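Local coordinates for protein exoglucanase A (Cellulomonas fimi, PDB 7CBD) that hydrolyses the beta-1,4-glucosidic linkages of cellulose with inversion of anomeric configuration, releasing cellobiose from non-reducing chain ends, this chain being its family 6 catalytic domain, at residues 140-145 and 185-190; 6-11 and 357-362; 50-55 and 87-92; 177-182 and 218-223. All blocks are in the same frame, centred on the assembly; numbering follows the deposited sequence.

Contacts 1 and 3 are neighbouring parallel strand pairs of one sheet, their centres 9 Å apart, and Arg141 O accepts from Phe89 N at 2.8 Å where strands 141-146 and 87-93 meet. Contact 2 lays the N-terminal segment against that sheet: Tyr190 OH approaches Asp359 OD2 at 2.6 Å, and Tyr10 OH approaches Asn90 OD1 at 2.7 Å. Contact 4 lies on the outer, helical layer, where Leu181 and His182 pack on Asn189 of contact 1. The active site is nearest to contact 3: the Trp53 side chain is about 8 Å from those of Asp149 and Asp371, the predicted proton donor and nucleophile. The Thr145 side chain of contact 1 is about 10 Å from that of Asp149.

Contact 1 of 4, residues 140-145 and 185-190; sequences IRIAAT and PNVYNY
Ile142 is held to the neighbouring strand through both its N-H and its C=O: its N donates to Asn186 O (2.9 Å) and its O accepts from Tyr188 N (2.8 Å). The same alternation continues from Ala144 to Tyr188 O and Tyr190 N, the regular pattern of parallel strands, whose axes here approach to 4.7 Å. Asn186 extends it with a side chain. Its CG stands between the backbone N and the carbonyl carbon (chi1 55°), which swings ND2 back to Ile140 O at 2.9 Å, the acceptor lying nearly in the amide plane. Ile142 CD1 crosses beside that ND2 and reaches Val187 CG2 at 4.2 Å, on the face turned to helix 161-182. On the other face, the Tyr188 ring has Ile142 O at its edge, in plane, while its CE2 meets Arg141 CB at 4.1 Å. The ring and guanidinium planes stand 54° apart; their polar ends go to the N-terminal segment, Tyr188 OH to Val6 N and Arg141 NH1 to Pro9 O. The contact thus divides its chemistry: backbone hydrogen bonds fix the register, the Asn186 amide satisfies a carbonyl beyond the strand, and the tyrosine and arginine carry polar groups across to the N-terminal segment.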
loop_
_atom_site.group_PDB
_atom_site.type_symbol
_atom_site.label_atom_id
_atom_site.label_comp_id
_atom_site.label_asym_id
_atom_site.label_seq_id
_atom_site.Cartn_x
_atom_site.Cartn_y
_atom_site.Cartn_z
ATOM N N ILE A 140 6.661 21.227 6.973
ATOM C CA ILE A 140 5.906 20.171 6.312
ATOM C C ILE A 140 5.466 19.149 7.356
ATOM O O ILE A 140 5.932 19.147 8.498
ATOM C CB ILE A 140 6.678 19.497 5.157
ATOM C CG1 ILE A 140 7.880 18.710 5.691
ATOM C CG2 ILE A 140 7.077 20.534 4.099
ATOM C CD1 ILE A 140 8.574 17.897 4.628
ATOM N N ARG A 141 4.537 18.293 6.952
ATOM C CA ARG A 141 4.116 17.150 7.743
ATOM C C ARG A 141 4.560 15.891 7.019
ATOM O O ARG A 141 4.550 15.844 5.788
ATOM C CB ARG A 141 2.591 17.141 7.904
ATOM C CG ARG A 141 2.048 18.378 8.594
ATOM C CD ARG A 141 0.532 18.436 8.537
ATOM N NE ARG A 141 0.040 19.587 9.283
ATOM C CZ ARG A 141 -1.222 19.996 9.312
ATOM N NH1 ARG A 141 -2.159 19.367 8.612
ATOM N NH2 ARG A 141 -1.545 21.050 10.046
ATOM N N ILE A 142 4.963 14.878 7.777
ATOM C CA ILE A 142 5.384 13.603 7.210
ATOM C C ILE A 142 4.421 12.536 7.707
ATOM O O ILE A 142 4.260 12.355 8.921
ATOM C CB ILE A 142 6.841 13.263 7.574
ATOM C CG1 ILE A 142 7.792 14.375 7.080
ATOM C CG2 ILE A 142 7.210 11.898 7.003
ATOM C CD1 ILE A 142 8.193 15.376 8.144
ATOM N N ALA A 143 3.754 11.857 6.780
ATOM C CA ALA A 143 2.940 10.696 7.114
ATOM C C ALA A 143 3.803 9.476 6.841
ATOM O O ALA A 143 4.096 9.165 5.684
ATOM C CB ALA A 143 1.659 10.656 6.288
ATOM N N ALA A 144 4.245 8.822 7.902
ATOM C CA ALA A 144 5.134 7.674 7.801
ATOM C C ALA A 144 4.283 6.411 7.837
ATOM O O ALA A 144 3.647 6.112 8.858
ATOM C CB ALA A 144 6.126 7.697 8.959
ATOM N N THR A 145 4.239 5.692 6.712
ATOM C CA THR A 145 3.632 4.367 6.701
ATOM C C THR A 145 4.636 3.391 7.306
ATOM O O THR A 145 5.746 3.237 6.786
ATOM C CB THR A 145 3.266 3.961 5.272
ATOM O OG1 THR A 145 2.129 4.711 4.832
ATOM C CG2 THR A 145 2.921 2.471 5.207
ATOM N N PRO A 185 7.468 16.125 16.172
ATOM C CA PRO A 185 6.051 16.518 16.265
ATOM C C PRO A 185 5.325 16.605 14.938
ATOM O O PRO A 185 4.090 16.529 14.931
ATOM C CB PRO A 185 6.104 17.887 16.957
ATOM C CG PRO A 185 7.481 18.380 16.685
ATOM C CD PRO A 185 8.357 17.166 16.713
ATOM N N ASN A 186 6.030 16.794 13.826
ATOM C CA ASN A 186 5.389 16.867 12.523
ATOM C C ASN A 186 5.396 15.537 11.784
ATOM O O ASN A 186 5.097 15.506 10.585
ATOM C CB ASN A 186 5.998 17.987 11.665
ATOM C CG ASN A 186 7.505 17.863 11.522
ATOM O OD1 ASN A 186 8.195 17.350 12.410
ATOM N ND2 ASN A 186 8.028 18.344 10.403
ATOM N N VAL A 187 5.734 14.441 12.463
ATOM C CA VAL A 187 5.648 13.102 11.891
ATOM C C VAL A 187 4.405 12.421 12.445
ATOM O O VAL A 187 4.136 12.483 13.654
ATOM C CB VAL A 187 6.915 12.274 12.179
ATOM C CG1 VAL A 187 6.765 10.852 11.633
ATOM C CG2 VAL A 187 8.130 12.939 11.562
ATOM N N TYR A 188 3.651 11.776 11.550
ATOM C CA TYR A 188 2.387 11.111 11.849
ATOM C C TYR A 188 2.547 9.658 11.434
ATOM O O TYR A 188 2.818 9.374 10.265
ATOM C CB TYR A 188 1.251 11.782 11.059
ATOM C CG TYR A 188 1.053 13.218 11.514
ATOM C CD1 TYR A 188 0.058 13.537 12.428
ATOM C CD2 TYR A 188 1.900 14.243 11.080
ATOM C CE1 TYR A 188 -0.104 14.836 12.894
ATOM C CE2 TYR A 188 1.749 15.554 11.538
ATOM C CZ TYR A 188 0.743 15.840 12.451
ATOM O OH TYR A 188 0.574 17.125 12.934
ATOM N N ASN A 189 2.414 8.743 12.390
ATOM C CA ASN A 189 2.728 7.336 12.173
ATOM C C ASN A 189 1.460 6.566 11.845
ATOM O O ASN A 189 0.536 6.502 12.669
ATOM C CB ASN A 189 3.370 6.742 13.422
ATOM C CG ASN A 189 4.740 7.298 13.682
ATOM O OD1 ASN A 189 5.465 7.651 12.757
ATOM N ND2 ASN A 189 5.106 7.391 14.950
ATOM N N TYR A 190 1.434 5.958 10.660
ATOM C CA TYR A 190 0.326 5.121 10.217
ATOM C C TYR A 190 0.827 3.685 10.136
ATOM O O TYR A 190 1.633 3.349 9.261
ATOM C CB TYR A 190 -0.214 5.604 8.874
ATOM C CG TYR A 190 -1.038 6.870 9.000
ATOM C CD1 TYR A 190 -2.416 6.805 9.170
ATOM C CD2 TYR A 190 -0.439 8.132 8.964
ATOM C CE1 TYR A 190 -3.186 7.964 9.300
ATOM C CE2 TYR A 190 -1.197 9.297 9.097
ATOM C CZ TYR A 190 -2.570 9.199 9.258
ATOM O OH TYR A 190 -3.327 10.343 9.381
#

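Contact 2 of 4, residues 6-11 and 357-362; sequences VDNPYA and HLDAFV
Asn8 and Asp359 lie with amide and carboxylate stacked, their planes only 17° apart and the side chains sliding past each other in opposite directions. With CG anti to its backbone N (chi1 178°), Asn8 brings OD1 to within 3.3 Å of Asp359 CB, and ND2 donates to the backbone O of Asp359 at 3.2 Å, meeting it on a lone pair in the carbonyl plane. The other end of the amide works inward: OD1 takes the N-H of Tyr10 at 3.0 Å from above its carbonyl plane, closing an Asx turn. A leucine in place of Asn8 would probably leave the Asp359 carbonyl without this donor and the Tyr10 N-H without its acceptor, the turn being less firmly held. The Tyr10 ring, with Asn8 OD1 in plane at its edge, receives Ala360 CB over one face, 3.9 Å from the centroid, a CH-pi contact. Farther along the ring, Val362 CG1 meets CE1 at 3.6 Å, the two side chains crossing at about a right angle. Beyond the stack, one water lies 2.8 Å from both Asp7 OD2 and Asp359 OD1, between two like charges; Asp359 OD2 is hydrogen-bonded to Tyr190 OH. Tyr10 also packs on Val88, Tyr190 and Leu293, which belong to three other strands. An Asx turn overlapping a type I turn from Asn8 to Ala11 thus delivers an aromatic side chain among the strands, consistent with the N-terminal segment filling one end of the distorted beta/alpha barrel of family 6 glycosidases.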
loop_
_atom_site.group_PDB
_atom_site.type_symbol
_atom_site.label_atom_id
_atom_site.label_comp_id
_atom_site.label_asym_id
_atom_site.label_seq_id
_atom_site.Cartn_x
_atom_site.Cartn_y
_atom_site.Cartn_z
ATOM N N VAL A 6 -1.622 17.452 14.907
ATOM C CA VAL A 6 -3.045 17.458 14.590
ATOM C C VAL A 6 -3.615 16.047 14.533
ATOM O O VAL A 6 -2.896 15.048 14.444
ATOM C CB VAL A 6 -3.383 18.245 13.302
ATOM C CG1 VAL A 6 -2.952 19.700 13.430
ATOM C CG2 VAL A 6 -2.761 17.580 12.072
ATOM N N ASP A 7 -4.947 15.974 14.575
ATOM C CA ASP A 7 -5.641 14.693 14.505
ATOM C C ASP A 7 -5.513 14.051 13.126
ATOM O O ASP A 7 -5.382 12.828 13.012
ATOM C CB ASP A 7 -7.116 14.901 14.837
ATOM C CG ASP A 7 -7.940 13.682 14.524
ATOM O OD1 ASP A 7 -7.753 12.657 15.213
ATOM O OD2 ASP A 7 -8.737 13.728 13.562
ATOM N N ASN A 8 -5.575 14.852 12.066
ATOM C CA ASN A 8 -5.528 14.348 10.697
ATOM C C ASN A 8 -4.631 15.276 9.893
ATOM O O ASN A 8 -5.062 16.373 9.501
ATOM C CB ASN A 8 -6.922 14.283 10.081
ATOM C CG ASN A 8 -6.887 13.800 8.642
ATOM O OD1 ASN A 8 -5.831 13.419 8.135
ATOM N ND2 ASN A 8 -8.029 13.825 7.974
ATOM N N PRO A 9 -3.385 14.871 9.616
ATOM C CA PRO A 9 -2.474 15.761 8.885
ATOM C C PRO A 9 -2.926 16.046 7.463
ATOM O O PRO A 9 -2.483 17.046 6.878
ATOM C CB PRO A 9 -1.138 15.005 8.923
ATOM C CG PRO A 9 -1.554 13.557 8.981
ATOM C CD PRO A 9 -2.783 13.549 9.862
ATOM N N TYR A 10 -3.820 15.224 6.902
ATOM C CA TYR A 10 -4.300 15.417 5.538
ATOM C C TYR A 10 -5.402 16.463 5.424
ATOM O O TYR A 10 -5.634 16.963 4.321
ATOM C CB TYR A 10 -4.806 14.096 4.960
ATOM C CG TYR A 10 -3.744 13.024 4.828
ATOM C CD1 TYR A 10 -3.010 12.885 3.658
ATOM C CD2 TYR A 10 -3.490 12.138 5.868
ATOM C CE1 TYR A 10 -2.039 11.898 3.530
ATOM C CE2 TYR A 10 -2.525 11.147 5.755
ATOM C CZ TYR A 10 -1.809 11.030 4.582
ATOM O OH TYR A 10 -0.856 10.044 4.487
ATOM N N ALA A 11 -6.089 16.799 6.515
ATOM C CA ALA A 11 -7.243 17.689 6.414
ATOM C C ALA A 11 -6.800 19.079 5.968
ATOM O O ALA A 11 -5.945 19.699 6.606
ATOM C CB ALA A 11 -7.981 17.754 7.750
ATOM N N HIS A 357 -13.812 5.910 9.092
ATOM C CA HIS A 357 -12.947 6.892 9.750
ATOM C C HIS A 357 -11.722 7.232 8.899
ATOM O O HIS A 357 -10.585 7.188 9.369
ATOM C CB HIS A 357 -12.531 6.412 11.144
ATOM C CG HIS A 357 -13.672 6.285 12.098
ATOM N ND1 HIS A 357 -13.985 7.266 13.014
ATOM C CD2 HIS A 357 -14.585 5.300 12.272
ATOM C CE1 HIS A 357 -15.042 6.888 13.713
ATOM N NE2 HIS A 357 -15.429 5.703 13.278
ATOM N N LEU A 358 -11.959 7.588 7.637
ATOM C CA LEU A 358 -10.883 7.759 6.667
ATOM C C LEU A 358 -10.280 9.158 6.751
ATOM O O LEU A 358 -10.966 10.156 6.513
ATOM C CB LEU A 358 -11.397 7.510 5.250
ATOM C CG LEU A 358 -11.842 6.069 4.973
ATOM C CD1 LEU A 358 -12.702 6.008 3.717
ATOM C CD2 LEU A 358 -10.646 5.136 4.841
ATOM N N ASP A 359 -8.980 9.220 7.034
ATOM C CA ASP A 359 -8.263 10.489 6.954
ATOM C C ASP A 359 -8.048 10.920 5.508
ATOM O O ASP A 359 -8.041 12.123 5.216
ATOM C CB ASP A 359 -6.892 10.369 7.627
ATOM C CG ASP A 359 -6.958 10.404 9.145
ATOM O OD1 ASP A 359 -8.026 10.694 9.728
ATOM O OD2 ASP A 359 -5.914 10.131 9.768
ATOM N N ALA A 360 -7.843 9.961 4.605
ATOM C CA ALA A 360 -7.494 10.224 3.213
ATOM C C ALA A 360 -7.447 8.911 2.447
ATOM O O ALA A 360 -7.276 7.834 3.029
ATOM C CB ALA A 360 -6.127 10.903 3.098
ATOM N N PHE A 361 -7.608 9.020 1.127
ATOM C CA PHE A 361 -7.087 8.025 0.197
ATOM C C PHE A 361 -5.709 8.496 -0.244
ATOM O O PHE A 361 -5.492 9.693 -0.476
ATOM C CB PHE A 361 -7.992 7.868 -1.031
ATOM C CG PHE A 361 -9.357 7.332 -0.714
ATOM C CD1 PHE A 361 -9.524 6.357 0.256
ATOM C CD2 PHE A 361 -10.476 7.793 -1.397
ATOM C CE1 PHE A 361 -10.779 5.860 0.552
ATOM C CE2 PHE A 361 -11.739 7.294 -1.108
ATOM C CZ PHE A 361 -11.890 6.333 -0.126
ATOM N N VAL A 362 -4.775 7.547 -0.346
ATOM C CA VAL A 362 -3.382 7.825 -0.662
ATOM C C VAL A 362 -2.921 6.801 -1.687
ATOM O O VAL A 362 -3.486 5.713 -1.804
ATOM C CB VAL A 362 -2.486 7.758 0.598
ATOM C CG1 VAL A 362 -2.700 8.974 1.475
ATOM C CG2 VAL A 362 -2.797 6.489 1.384
HETATM O O HOH W 1 -8.544 11.141 12.420
#

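Contact 3 of 4, residues 50-55 and 87-92; sequences TAVWMD and LVFNLV
Trp53 and Val92 share a torsion that lays them side by side: the tryptophan CG and the valine CG2 are each anti to their own carbonyl carbon, chi1 being -72° for Trp53. Both side chains point the same way, and Val92 CG2 lies over one face of the indole, 3.5 Å from the centroid of the five-membered ring and almost on its normal. Val92 CG1 continues the cover over the six-membered ring, 3.7 Å from CE3. Trp53 NE1 is hydrogen-bonded to Ile364 O, and Tyr94 adds an edge-to-face ring, so that the plane of Trp53 is held by several different partners. Ala51 CB, 3.7 Å from Val92 CG2, packs against that methyl too. On the opposite face of the sheet Val52 CG2 meets the edge of the Phe89 ring at CE1, 3.7 Å away, and Met54 CG crosses obliquely to Leu91 CD2. The backbones run parallel and are joined by Val52 N to Asn90 O, Val92 N to Val52 O (2.8 Å) and Met54 N to Val92 O. Before the pairing begins, two waters link Thr50 O to Asn90 of strand 87-93, one donating to Asn90 O at 2.7 Å and the other accepting from Asn90 ND2. The Asn90 side chain has further mates in Tyr10 and Gln15. Water thus bridges the pair at Thr50, and from Val52 on direct backbone hydrogen bonds join the strands while Val92 packs its methyls over one face of Trp53, an indole close to the predicted catalytic aspartates.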
loop_
_atom_site.group_PDB
_atom_site.type_symbol
_atom_site.label_atom_id
_atom_site.label_comp_id
_atom_site.label_asym_id
_atom_site.label_seq_id
_atom_site.Cartn_x
_atom_site.Cartn_y
_atom_site.Cartn_z
ATOM N N THR A 50 2.391 10.349 -4.650
ATOM C CA THR A 50 2.732 8.981 -4.279
ATOM C C THR A 50 3.755 9.007 -3.150
ATOM O O THR A 50 4.497 9.978 -2.977
ATOM C CB THR A 50 3.336 8.212 -5.468
ATOM O OG1 THR A 50 4.452 8.942 -5.997
ATOM C CG2 THR A 50 2.309 7.997 -6.565
ATOM N N ALA A 51 3.807 7.918 -2.390
ATOM C CA ALA A 51 4.747 7.839 -1.285
ATOM C C ALA A 51 6.151 7.531 -1.784
ATOM O O ALA A 51 6.345 6.835 -2.787
ATOM C CB ALA A 51 4.322 6.767 -0.286
ATOM N N VAL A 52 7.134 8.045 -1.052
ATOM C CA VAL A 52 8.536 7.723 -1.278
ATOM C C VAL A 52 8.916 6.580 -0.345
ATOM O O VAL A 52 8.734 6.677 0.876
ATOM C CB VAL A 52 9.424 8.955 -1.040
ATOM C CG1 VAL A 52 10.894 8.557 -1.072
ATOM C CG2 VAL A 52 9.110 10.022 -2.079
ATOM N N TRP A 53 9.442 5.498 -0.914
ATOM C CA TRP A 53 9.757 4.289 -0.158
ATOM C C TRP A 53 11.233 4.283 0.219
ATOM O O TRP A 53 12.102 4.316 -0.658
ATOM C CB TRP A 53 9.458 3.039 -0.986
ATOM C CG TRP A 53 8.000 2.764 -1.164
ATOM C CD1 TRP A 53 7.079 3.558 -1.803
ATOM C CD2 TRP A 53 7.284 1.612 -0.696
ATOM N NE1 TRP A 53 5.836 2.960 -1.765
ATOM C CE2 TRP A 53 5.936 1.770 -1.090
ATOM C CE3 TRP A 53 7.648 0.464 0.012
ATOM C CZ2 TRP A 53 4.957 0.826 -0.784
ATOM C CZ3 TRP A 53 6.671 -0.472 0.306
ATOM C CH2 TRP A 53 5.345 -0.288 -0.094
ATOM N N MET A 54 11.516 4.202 1.520
ATOM C CA MET A 54 12.867 3.893 1.981
ATOM C C MET A 54 12.966 2.373 2.117
ATOM O O MET A 54 12.919 1.799 3.203
ATOM C CB MET A 54 13.170 4.626 3.283
ATOM C CG MET A 54 13.279 6.144 3.106
ATOM S SD MET A 54 14.720 6.662 2.137
ATOM C CE MET A 54 13.968 7.335 0.657
ATOM N N ASP A 55 13.056 1.706 0.963
ATOM C CA ASP A 55 12.970 0.247 0.922
ATOM C C ASP A 55 14.306 -0.448 1.134
ATOM O O ASP A 55 14.364 -1.681 1.075
ATOM C CB ASP A 55 12.280 -0.254 -0.359
ATOM C CG ASP A 55 12.967 0.205 -1.635
ATOM O OD1 ASP A 55 13.891 1.035 -1.569
ATOM O OD2 ASP A 55 12.573 -0.275 -2.723
ATOM N N LEU A 87 1.234 20.638 3.928
ATOM C CA LEU A 87 1.570 19.600 2.966
ATOM C C LEU A 87 1.958 18.336 3.718
ATOM O O LEU A 87 2.700 18.401 4.701
ATOM C CB LEU A 87 2.735 20.053 2.079
ATOM C CG LEU A 87 3.278 19.000 1.107
ATOM C CD1 LEU A 87 3.659 19.644 -0.216
ATOM C CD2 LEU A 87 4.472 18.239 1.686
ATOM N N VAL A 88 1.461 17.193 3.246
ATOM C CA VAL A 88 1.836 15.880 3.764
ATOM C C VAL A 88 2.786 15.210 2.778
ATOM O O VAL A 88 2.448 15.026 1.599
ATOM C CB VAL A 88 0.607 14.989 4.003
ATOM C CG1 VAL A 88 1.049 13.600 4.476
ATOM C CG2 VAL A 88 -0.352 15.620 4.993
ATOM N N PHE A 89 3.961 14.832 3.275
ATOM C CA PHE A 89 4.926 14.026 2.548
ATOM C C PHE A 89 4.750 12.581 3.001
ATOM O O PHE A 89 4.951 12.274 4.178
ATOM C CB PHE A 89 6.332 14.543 2.869
ATOM C CG PHE A 89 7.438 13.650 2.391
ATOM C CD1 PHE A 89 7.559 13.336 1.051
ATOM C CD2 PHE A 89 8.361 13.119 3.282
ATOM C CE1 PHE A 89 8.576 12.510 0.605
ATOM C CE2 PHE A 89 9.379 12.304 2.843
ATOM C CZ PHE A 89 9.486 11.998 1.499
ATOM N N ASN A 90 4.335 11.707 2.082
ATOM C CA ASN A 90 4.161 10.291 2.397
ATOM C C ASN A 90 5.491 9.561 2.278
ATOM O O ASN A 90 6.119 9.577 1.217
ATOM C CB ASN A 90 3.145 9.658 1.453
ATOM C CG ASN A 90 1.745 10.162 1.693
ATOM O OD1 ASN A 90 1.105 9.783 2.671
ATOM N ND2 ASN A 90 1.260 11.020 0.803
ATOM N N LEU A 91 5.895 8.893 3.358
ATOM C CA LEU A 91 7.184 8.226 3.465
ATOM C C LEU A 91 6.927 6.807 3.949
ATOM O O LEU A 91 6.172 6.613 4.906
ATOM C CB LEU A 91 7.985 8.958 4.538
ATOM C CG LEU A 91 9.511 9.128 4.518
ATOM C CD1 LEU A 91 10.094 9.090 5.934
ATOM C CD2 LEU A 91 10.242 8.211 3.598
ATOM N N VAL A 92 7.538 5.812 3.309
ATOM C CA VAL A 92 7.359 4.420 3.724
ATOM C C VAL A 92 8.611 3.926 4.435
ATOM O O VAL A 92 9.712 3.942 3.866
ATOM C CB VAL A 92 6.993 3.490 2.561
ATOM C CG1 VAL A 92 6.501 2.153 3.121
ATOM C CG2 VAL A 92 5.929 4.128 1.689
HETATM O O HOH W 2 3.398 12.006 -1.083
HETATM O O HOH W 3 5.532 11.303 -0.785
#

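Contact 4 of 4, residues 177-182 and 218-223; sequences ALDKLH and STTAGF
Asp179 OD1 is gripped by two donors: the backbone N of Thr220 at 2.9 Å and a water at 2.7 Å. It thereby ties helix 161-182 of the beta/alpha barrel to the loop that leads from the neighbouring helix 202-218 into strand 228-231. The Thr220 N-H comes to the syn side of the carboxylate, 30° out of its plane, along a fairly straight bond (162° at the hydrogen). The water accepts from Ala221 N at 3.0 Å, so one oxygen holds two successive peptide N-H groups of the loop, one directly and one through water. OD1 reaches them because CG is anti to the carbonyl carbon, and it passes 3.2 Å from Thr219 CB on the way. The other oxygen, OD2, forms a salt bridge with Lys175, whose NZ also bonds to Ser218 O. Replacing Asp179 with an alanine would probably leave the Thr220 N-H and Lys175 without their carboxylate partner and make the loop less firmly attached. Below this polar link, Thr219 turns CG2 to Leu178 CD1, 3.9 Å away, while its OG1 is used by Ala216 O and Ser225 OG. One helical turn on from Leu178, His182 has its CG anti to the backbone N (chi1 176°), and its ring meets Ala221 CB obliquely, with CD2 at 3.4 Å and NE2 at 3.7 Å.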
loop_
_atom_site.group_PDB
_atom_site.type_symbol
_atom_site.label_atom_id
_atom_site.label_comp_id
_atom_site.label_asym_id
_atom_site.label_seq_id
_atom_site.Cartn_x
_atom_site.Cartn_y
_atom_site.Cartn_z
ATOM N N ALA A 177 11.040 2.269 15.702
ATOM C CA ALA A 177 10.589 3.204 14.680
ATOM C C ALA A 177 9.558 4.162 15.252
ATOM O O ALA A 177 9.666 5.384 15.084
ATOM C CB ALA A 177 10.013 2.431 13.494
ATOM N N LEU A 178 8.560 3.620 15.957
ATOM C CA LEU A 178 7.514 4.458 16.537
ATOM C C LEU A 178 8.078 5.422 17.573
ATOM O O LEU A 178 7.712 6.605 17.590
ATOM C CB LEU A 178 6.425 3.585 17.156
ATOM C CG LEU A 178 5.544 2.798 16.182
ATOM C CD1 LEU A 178 4.630 1.889 16.970
ATOM C CD2 LEU A 178 4.725 3.721 15.303
ATOM N N ASP A 179 8.974 4.943 18.443
ATOM C CA ASP A 179 9.544 5.814 19.469
ATOM C C ASP A 179 10.309 6.969 18.835
ATOM O O ASP A 179 10.146 8.133 19.228
ATOM C CB ASP A 179 10.485 5.021 20.386
ATOM C CG ASP A 179 9.757 4.160 21.416
ATOM O OD1 ASP A 179 8.551 4.381 21.681
ATOM O OD2 ASP A 179 10.416 3.259 21.983
ATOM N N LYS A 180 11.157 6.665 17.847
ATOM C CA LYS A 180 11.986 7.701 17.238
ATOM C C LYS A 180 11.152 8.672 16.417
ATOM O O LYS A 180 11.398 9.882 16.439
ATOM C CB LYS A 180 13.069 7.062 16.371
ATOM C CG LYS A 180 14.109 6.309 17.183
ATOM C CD LYS A 180 15.095 7.259 17.830
ATOM C CE LYS A 180 16.004 7.884 16.777
ATOM N NZ LYS A 180 17.199 8.567 17.358
ATOM N N LEU A 181 10.173 8.161 15.671
ATOM C CA LEU A 181 9.398 9.013 14.781
ATOM C C LEU A 181 8.346 9.809 15.538
ATOM O O LEU A 181 8.108 10.983 15.228
ATOM C CB LEU A 181 8.756 8.176 13.678
ATOM C CG LEU A 181 9.747 7.566 12.690
ATOM C CD1 LEU A 181 9.041 6.663 11.707
ATOM C CD2 LEU A 181 10.495 8.636 11.948
ATOM N N HIS A 182 7.685 9.189 16.522
ATOM C CA HIS A 182 6.682 9.937 17.267
ATOM C C HIS A 182 7.289 11.098 18.055
ATOM O O HIS A 182 6.593 12.078 18.343
ATOM C CB HIS A 182 5.876 9.025 18.187
ATOM C CG HIS A 182 4.911 9.776 19.042
ATOM N ND1 HIS A 182 3.839 10.462 18.514
ATOM C CD2 HIS A 182 4.895 10.014 20.372
ATOM C CE1 HIS A 182 3.184 11.066 19.490
ATOM N NE2 HIS A 182 3.805 10.810 20.627
ATOM N N SER A 218 4.038 -0.956 24.358
ATOM C CA SER A 218 5.481 -1.108 24.522
ATOM C C SER A 218 6.257 0.162 24.192
ATOM O O SER A 218 7.435 0.257 24.549
ATOM C CB SER A 218 6.011 -2.252 23.651
ATOM O OG SER A 218 6.126 -1.850 22.287
ATOM N N THR A 219 5.644 1.124 23.511
ATOM C CA THR A 219 6.349 2.347 23.155
ATOM C C THR A 219 6.404 3.295 24.355
ATOM O O THR A 219 5.651 3.159 25.322
ATOM C CB THR A 219 5.677 3.041 21.962
ATOM O OG1 THR A 219 4.404 3.563 22.365
ATOM C CG2 THR A 219 5.503 2.084 20.781
ATOM N N THR A 220 7.306 4.278 24.293
ATOM C CA THR A 220 7.395 5.199 25.425
ATOM C C THR A 220 6.161 6.089 25.540
ATOM O O THR A 220 5.769 6.459 26.652
ATOM C CB THR A 220 8.671 6.042 25.372
ATOM O OG1 THR A 220 8.682 6.812 24.169
ATOM C CG2 THR A 220 9.908 5.163 25.423
ATOM N N ALA A 221 5.537 6.451 24.420
ATOM C CA ALA A 221 4.355 7.305 24.476
ATOM C C ALA A 221 3.042 6.527 24.500
ATOM O O ALA A 221 1.968 7.141 24.546
ATOM C CB ALA A 221 4.365 8.310 23.323
ATOM N N GLY A 222 3.092 5.199 24.460
ATOM C CA GLY A 222 1.861 4.428 24.507
ATOM C C GLY A 222 1.034 4.617 23.250
ATOM O O GLY A 222 1.555 4.690 22.131
ATOM N N PHE A 223 -0.282 4.717 23.438
ATOM C CA PHE A 223 -1.179 4.792 22.290
ATOM C C PHE A 223 -0.925 6.028 21.438
ATOM O O PHE A 223 -1.162 5.999 20.228
ATOM C CB PHE A 223 -2.633 4.682 22.744
ATOM C CG PHE A 223 -3.007 3.292 23.184
ATOM C CD1 PHE A 223 -3.255 2.302 22.245
ATOM C CD2 PHE A 223 -3.057 2.960 24.530
ATOM C CE1 PHE A 223 -3.567 1.009 22.642
ATOM C CE2 PHE A 223 -3.369 1.671 24.935
ATOM C CZ PHE A 223 -3.628 0.696 23.990
HETATM O O HOH W 4 6.790 6.465 21.715
#